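Local atomic coordinates of 450aa long hypothetical fmu protein (Pyrococcus horikoshii, PDB entry 2YXL), a protein that probably methylates cytosine at carbon 5 in RNA, using S-adenosyl-L-methionine as methyl donor. Residues I18-A21 / I22-E26; W85-A88 / A89-A93. One frame throughout, in Å; residues are numbered along the deposited sequence.

Contact 1: I18-A21 / I22-E26; sequences IIEA and IRLGE
Glu20 sends CG out opposite its own backbone N (chi1 178°), whereas Leu24, one turn on, swings CG to the side of its backbone N (chi1 -69°), and these two torsions lay the side chains next to each other, pointing the same way. The pair is an i/i+4 contact on the last turns of helix 12-24, the first helix of the all-helical N-terminal part of the chain. Leu24 CD1 rests against the aliphatic stem of Glu20, 3.8 Å from Glu20 CG. The carboxylate at the end of that stem turns to other helices: Glu20 OE1 forms a salt bridge with Arg121, so the methylene carbons meet leucine while the buried charge is answered from helix 104-121. Ile22 belongs to another face of the helix. Its CG1 lies beside the backbone N, over the preceding turn by Ile18 O, the same oxygen that accepts the Ile22 N hydrogen bond at 2.7 Å. Beyond the contact, Ile22 packs on Phe57 and Ile60 of helix 47-75, and Leu24 meets Ala34 and Glu37 of helix 32-41. Arg23 has only its CB near the preceding turn, by Ile19 O; the rest of the side chain leads away to a cation-pi contact with Trp85. Regular i to i+4 backbone bonds carry the helix through this stretch: Arg23 N to Ile19 O is 2.8 Å, and Leu24 N to Glu20 O is also 2.8 Å. The next bond is more bent. Gly25 N still reaches Ala21 O at 2.8 Å, but its N-H...O angle is 135°.

Contact 2: W85-A88 / A89-A93; sequences WLRA and ALRVA
The first turns of helix 84-99 set Arg87 beside Arg91, an i/i+4 arginine pair in which Arg91 lies against helix 47-75. The two side chains run alongside each other in the same direction. Arg91 is extended from CG to NE, and its guanidinium presents one face to the aliphatic part of Arg87: Arg87 CD sits over the centre of that group, 3.7 Å from Arg91 CZ. Arg87 instead bends at chi3 (58°), which carries its own guanidinium off at a steep angle, the two planes standing 71° apart. Arg91 NH1 lies at the edge of the Arg87 guanidinium, near its plane, with Arg87 NE and Arg91 NH1 4.1 Å apart. Within this all-helical N-terminal bundle, anionic and carbonyl partners surround the two buried positive charges: Glu26 makes a salt bridge to each arginine, Asp68 of helix 47-75 takes Arg91 NH2, and the backbone oxygens of Pro79 and Leu82 accept from Arg87 NH2.

On another face of the helix, Leu86 and Leu90 cross obliquely, Leu86 CG lying 4.1 Å from Leu90 CD1. Leu86 touches Tyr129 and Leu90 touches Phe130, both from helix 124-138. The backbone beneath is regular: Leu90 N bonds to Leu86 O at 2.8 Å, with an N-H...O angle of 165°, and Arg91 N to Arg87 O at 3.0 Å. Val92 N closes the following turn on Ala88 O, also at 3.0 Å.

In the fold
From the N terminus, contact 1 comes first, on the closing turns of helix 12-24; contact 2 follows in series on the opening turns of helix 84-99. Each joins adjacent turns of one helix, closing no long loop, and they neither nest nor cross. Helices 32-41 and 47-75 intervene in sequence, yet the two centres lie only about 9 Å apart. Glu26, at the end of the 22-26 segment, is the polar tie between them, its two carboxylate oxygens reaching one arginine each. Ile18 on Val92 adds an apolar bridge. Together they join two helices of the N-terminal bundle, away from the sinefungin pocket of the methyltransferase domain.

Contact 1: I18-A21 / I22-E26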
ATOM      1  N   ILE A  18       6.185  -2.862  19.170  1.00 34.00           N
ATOM      2  CA  ILE A  18       6.624  -3.290  17.831  1.00 34.06           C
ATOM      3  C   ILE A  18       6.377  -4.769  17.607  1.00 34.01           C
ATOM      4  O   ILE A  18       6.072  -5.172  16.491  1.00 34.16           O
ATOM      5  CB  ILE A  18       8.124  -3.020  17.497  1.00 34.04           C
ATOM      6  CG1 ILE A  18       8.895  -2.468  18.688  1.00 34.22           C
ATOM      7  CG2 ILE A  18       8.259  -2.180  16.217  1.00 33.82           C
ATOM      8  CD1 ILE A  18       9.543  -3.544  19.507  1.00 34.60           C
ATOM      9  N   ILE A  19       6.524  -5.572  18.659  1.00 34.00           N
ATOM     10  CA  ILE A  19       6.235  -7.000  18.568  1.00 33.95           C
ATOM     11  C   ILE A  19       4.782  -7.201  18.145  1.00 34.08           C
ATOM     12  O   ILE A  19       4.513  -7.936  17.195  1.00 34.24           O
ATOM     13  CB  ILE A  19       6.546  -7.765  19.884  1.00 34.02           C
ATOM     14  CG1 ILE A  19       8.052  -7.744  20.168  1.00 33.82           C
ATOM     15  CG2 ILE A  19       6.032  -9.216  19.802  1.00 33.53           C
ATOM     16  CD1 ILE A  19       8.441  -8.236  21.551  1.00 33.78           C
ATOM     17  N   GLU A  20       3.858  -6.527  18.831  1.00 34.07           N
ATOM     18  CA  GLU A  20       2.441  -6.608  18.485  1.00 34.12           C
ATOM     19  C   GLU A  20       2.154  -6.028  17.094  1.00 34.04           C
ATOM     20  O   GLU A  20       1.323  -6.562  16.360  1.00 34.25           O
ATOM     21  CB  GLU A  20       1.559  -5.966  19.566  1.00 34.14           C
ATOM     22  CG  GLU A  20       0.057  -5.984  19.246  1.00 35.01           C
ATOM     23  CD  GLU A  20      -0.824  -6.467  20.398  1.00 36.25           C
ATOM     24  OE1 GLU A  20      -1.949  -6.937  20.116  1.00 36.90           O
ATOM     25  OE2 GLU A  20      -0.408  -6.389  21.574  1.00 36.48           O
ATOM     26  N   ALA A  21       2.856  -4.958  16.727  1.00 33.72           N
ATOM     27  CA  ALA A  21       2.685  -4.346  15.407  1.00 33.50           C
ATOM     28  C   ALA A  21       3.170  -5.269  14.293  1.00 33.36           C
ATOM     29  O   ALA A  21       2.525  -5.384  13.250  1.00 33.23           O
ATOM     30  CB  ALA A  21       3.399  -2.997  15.337  1.00 33.35           C
ATOM     31  N   ILE A  22       4.307  -5.920  14.528  1.00 33.26           N
ATOM     32  CA  ILE A  22       4.884  -6.858  13.572  1.00 33.31           C
ATOM     33  C   ILE A  22       4.022  -8.119  13.473  1.00 33.63           C
ATOM     34  O   ILE A  22       3.807  -8.646  12.375  1.00 33.71           O
ATOM     35  CB  ILE A  22       6.364  -7.188  13.920  1.00 33.17           C
ATOM     36  CG1 ILE A  22       7.255  -5.941  13.760  1.00 33.13           C
ATOM     37  CG2 ILE A  22       6.904  -8.336  13.080  1.00 32.89           C
ATOM     38  CD1 ILE A  22       7.259  -5.304  12.364  1.00 32.40           C
ATOM     39  N   ARG A  23       3.512  -8.582  14.613  1.00 33.72           N
ATOM     40  CA  ARG A  23       2.613  -9.731  14.640  1.00 33.91           C
ATOM     41  C   ARG A  23       1.306  -9.425  13.915  1.00 34.21           C
ATOM     42  O   ARG A  23       0.871 -10.207  13.066  1.00 34.29           O
ATOM     43  CB  ARG A  23       2.335 -10.195  16.079  1.00 33.80           C
ATOM     44  CG  ARG A  23       1.541 -11.502  16.194  1.00 33.02           C
ATOM     45  CD  ARG A  23       0.035 -11.272  16.057  1.00 32.31           C
ATOM     46  NE  ARG A  23      -0.706 -12.522  15.904  1.00 32.01           N
ATOM     47  CZ  ARG A  23      -0.877 -13.168  14.752  1.00 31.75           C
ATOM     48  NH1 ARG A  23      -0.356 -12.698  13.622  1.00 31.51           N
ATOM     49  NH2 ARG A  23      -1.566 -14.301  14.731  1.00 30.99           N
ATOM     50  N   LEU A  24       0.682  -8.297  14.250  1.00 34.55           N
ATOM     51  CA  LEU A  24      -0.595  -7.924  13.641  1.00 35.02           C
ATOM     52  C   LEU A  24      -0.448  -7.536  12.174  1.00 35.31           C
ATOM     53  O   LEU A  24      -1.392  -7.681  11.395  1.00 35.41           O
ATOM     54  CB  LEU A  24      -1.289  -6.807  14.424  1.00 34.95           C
ATOM     55  CG  LEU A  24      -1.840  -7.116  15.821  1.00 35.27           C
ATOM     56  CD1 LEU A  24      -2.432  -5.848  16.414  1.00 35.69           C
ATOM     57  CD2 LEU A  24      -2.874  -8.234  15.815  1.00 34.81           C
ATOM     58  N   GLY A  25       0.738  -7.057  11.805  1.00 35.73           N
ATOM     59  CA  GLY A  25       1.043  -6.676  10.425  1.00 36.33           C
ATOM     60  C   GLY A  25       0.986  -7.843   9.459  1.00 36.86           C
ATOM     61  O   GLY A  25       0.901  -7.656   8.246  1.00 36.86           O
ATOM     62  N   GLU A  26       1.031  -9.051  10.010  1.00 37.38           N
ATOM     63  CA  GLU A  26       0.992 -10.269   9.226  1.00 37.90           C
ATOM     64  C   GLU A  26      -0.438 -10.606   8.818  1.00 38.24           C
ATOM     65  O   GLU A  26      -0.656 -11.221   7.774  1.00 38.48           O
ATOM     66  CB  GLU A  26       1.596 -11.416  10.032  1.00 37.84           C
ATOM     67  CG  GLU A  26       2.342 -12.436   9.208  1.00 38.34           C
ATOM     68  CD  GLU A  26       3.176 -13.375  10.058  1.00 39.31           C
ATOM     69  OE1 GLU A  26       2.646 -13.924  11.051  1.00 38.87           O
ATOM     70  OE2 GLU A  26       4.366 -13.572   9.727  1.00 40.21           O
TER

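Contact 2: W85-A88 / A89-A93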
ATOM      1  N   TRP A  85       3.675 -15.098  17.409  1.00 29.36           N
ATOM      2  CA  TRP A  85       4.248 -14.172  18.392  1.00 29.54           C
ATOM      3  C   TRP A  85       5.750 -14.378  18.509  1.00 29.58           C
ATOM      4  O   TRP A  85       6.508 -13.408  18.620  1.00 29.59           O
ATOM      5  CB  TRP A  85       3.557 -14.296  19.759  1.00 29.41           C
ATOM      6  CG  TRP A  85       2.145 -13.804  19.716  1.00 29.38           C
ATOM      7  CD1 TRP A  85       1.017 -14.561  19.569  1.00 29.13           C
ATOM      8  CD2 TRP A  85       1.708 -12.442  19.779  1.00 29.15           C
ATOM      9  NE1 TRP A  85      -0.095 -13.756  19.550  1.00 29.25           N
ATOM     10  CE2 TRP A  85       0.299 -12.450  19.676  1.00 29.15           C
ATOM     11  CE3 TRP A  85       2.369 -11.214  19.916  1.00 28.96           C
ATOM     12  CZ2 TRP A  85      -0.464 -11.279  19.710  1.00 29.27           C
ATOM     13  CZ3 TRP A  85       1.609 -10.047  19.948  1.00 29.23           C
ATOM     14  CH2 TRP A  85       0.208 -10.089  19.842  1.00 29.17           C
ATOM     15  N   LEU A  86       6.173 -15.641  18.468  1.00 29.47           N
ATOM     16  CA  LEU A  86       7.591 -15.977  18.464  1.00 29.47           C
ATOM     17  C   LEU A  86       8.279 -15.403  17.226  1.00 29.57           C
ATOM     18  O   LEU A  86       9.292 -14.715  17.348  1.00 29.91           O
ATOM     19  CB  LEU A  86       7.797 -17.490  18.549  1.00 29.29           C
ATOM     20  CG  LEU A  86       9.236 -18.001  18.658  1.00 29.43           C
ATOM     21  CD1 LEU A  86       9.975 -17.411  19.865  1.00 29.55           C
ATOM     22  CD2 LEU A  86       9.240 -19.519  18.727  1.00 29.52           C
ATOM     23  N   ARG A  87       7.714 -15.670  16.047  1.00 29.47           N
ATOM     24  CA  ARG A  87       8.259 -15.151  14.792  1.00 29.50           C
ATOM     25  C   ARG A  87       8.415 -13.630  14.827  1.00 29.69           C
ATOM     26  O   ARG A  87       9.459 -13.107  14.445  1.00 29.71           O
ATOM     27  CB  ARG A  87       7.405 -15.583  13.590  1.00 29.36           C
ATOM     28  CG  ARG A  87       7.841 -14.966  12.253  1.00 28.93           C
ATOM     29  CD  ARG A  87       7.191 -15.625  11.033  1.00 29.31           C
ATOM     30  NE  ARG A  87       5.729 -15.581  11.071  1.00 28.84           N
ATOM     31  CZ  ARG A  87       4.951 -16.598  11.441  1.00 27.57           C
ATOM     32  NH1 ARG A  87       3.637 -16.451  11.444  1.00 27.33           N
ATOM     33  NH2 ARG A  87       5.480 -17.759  11.806  1.00 27.00           N
ATOM     34  N   ALA A  88       7.375 -12.936  15.288  1.00 29.95           N
ATOM     35  CA  ALA A  88       7.395 -11.481  15.408  1.00 30.06           C
ATOM     36  C   ALA A  88       8.485 -11.014  16.371  1.00 30.35           C
ATOM     37  O   ALA A  88       9.223 -10.077  16.067  1.00 30.49           O
ATOM     38  CB  ALA A  88       6.030 -10.961  15.843  1.00 29.91           C
ATOM     39  N   ALA A  89       8.599 -11.676  17.521  1.00 30.56           N
ATOM     40  CA  ALA A  89       9.619 -11.317  18.507  1.00 30.79           C
ATOM     41  C   ALA A  89      11.027 -11.534  17.956  1.00 30.94           C
ATOM     42  O   ALA A  89      11.905 -10.684  18.137  1.00 31.19           O
ATOM     43  CB  ALA A  89       9.421 -12.086  19.800  1.00 30.68           C
ATOM     44  N   LEU A  90      11.230 -12.660  17.276  1.00 30.87           N
ATOM     45  CA  LEU A  90      12.524 -12.977  16.681  1.00 30.84           C
ATOM     46  C   LEU A  90      12.912 -11.948  15.614  1.00 31.06           C
ATOM     47  O   LEU A  90      14.067 -11.522  15.555  1.00 31.21           O
ATOM     48  CB  LEU A  90      12.531 -14.401  16.114  1.00 30.75           C
ATOM     49  CG  LEU A  90      12.539 -15.578  17.101  1.00 30.61           C
ATOM     50  CD1 LEU A  90      12.416 -16.893  16.365  1.00 29.61           C
ATOM     51  CD2 LEU A  90      13.800 -15.578  17.975  1.00 30.69           C
ATOM     52  N   ARG A  91      11.943 -11.532  14.801  1.00 30.97           N
ATOM     53  CA  ARG A  91      12.172 -10.508  13.779  1.00 31.23           C
ATOM     54  C   ARG A  91      12.587  -9.169  14.397  1.00 31.34           C
ATOM     55  O   ARG A  91      13.527  -8.519  13.933  1.00 31.30           O
ATOM     56  CB  ARG A  91      10.930 -10.331  12.901  1.00 31.26           C
ATOM     57  CG  ARG A  91      10.732 -11.441  11.882  1.00 31.36           C
ATOM     58  CD  ARG A  91       9.361 -11.383  11.224  1.00 31.78           C
ATOM     59  NE  ARG A  91       9.295 -12.286  10.073  1.00 32.38           N
ATOM     60  CZ  ARG A  91       8.203 -12.528   9.351  1.00 32.76           C
ATOM     61  NH1 ARG A  91       7.044 -11.947   9.645  1.00 32.62           N
ATOM     62  NH2 ARG A  91       8.271 -13.366   8.327  1.00 33.14           N
ATOM     63  N   VAL A  92      11.881  -8.777  15.452  1.00 31.40           N
ATOM     64  CA  VAL A  92      12.169  -7.557  16.185  1.00 31.40           C
ATOM     65  C   VAL A  92      13.583  -7.593  16.781  1.00 31.67           C
ATOM     66  O   VAL A  92      14.349  -6.627  16.642  1.00 31.53           O
ATOM     67  CB  VAL A  92      11.099  -7.315  17.284  1.00 31.49           C
ATOM     68  CG1 VAL A  92      11.555  -6.262  18.291  1.00 31.22           C
ATOM     69  CG2 VAL A  92       9.768  -6.917  16.649  1.00 31.14           C
ATOM     70  N   ALA A  93      13.926  -8.713  17.418  1.00 31.60           N
ATOM     71  CA  ALA A  93      15.223  -8.868  18.081  1.00 31.75           C
ATOM     72  C   ALA A  93      16.394  -8.887  17.098  1.00 31.91           C
ATOM     73  O   ALA A  93      17.418  -8.249  17.342  1.00 31.94           O
ATOM     74  CB  ALA A  93      15.236 -10.116  18.961  1.00 31.62           C
TER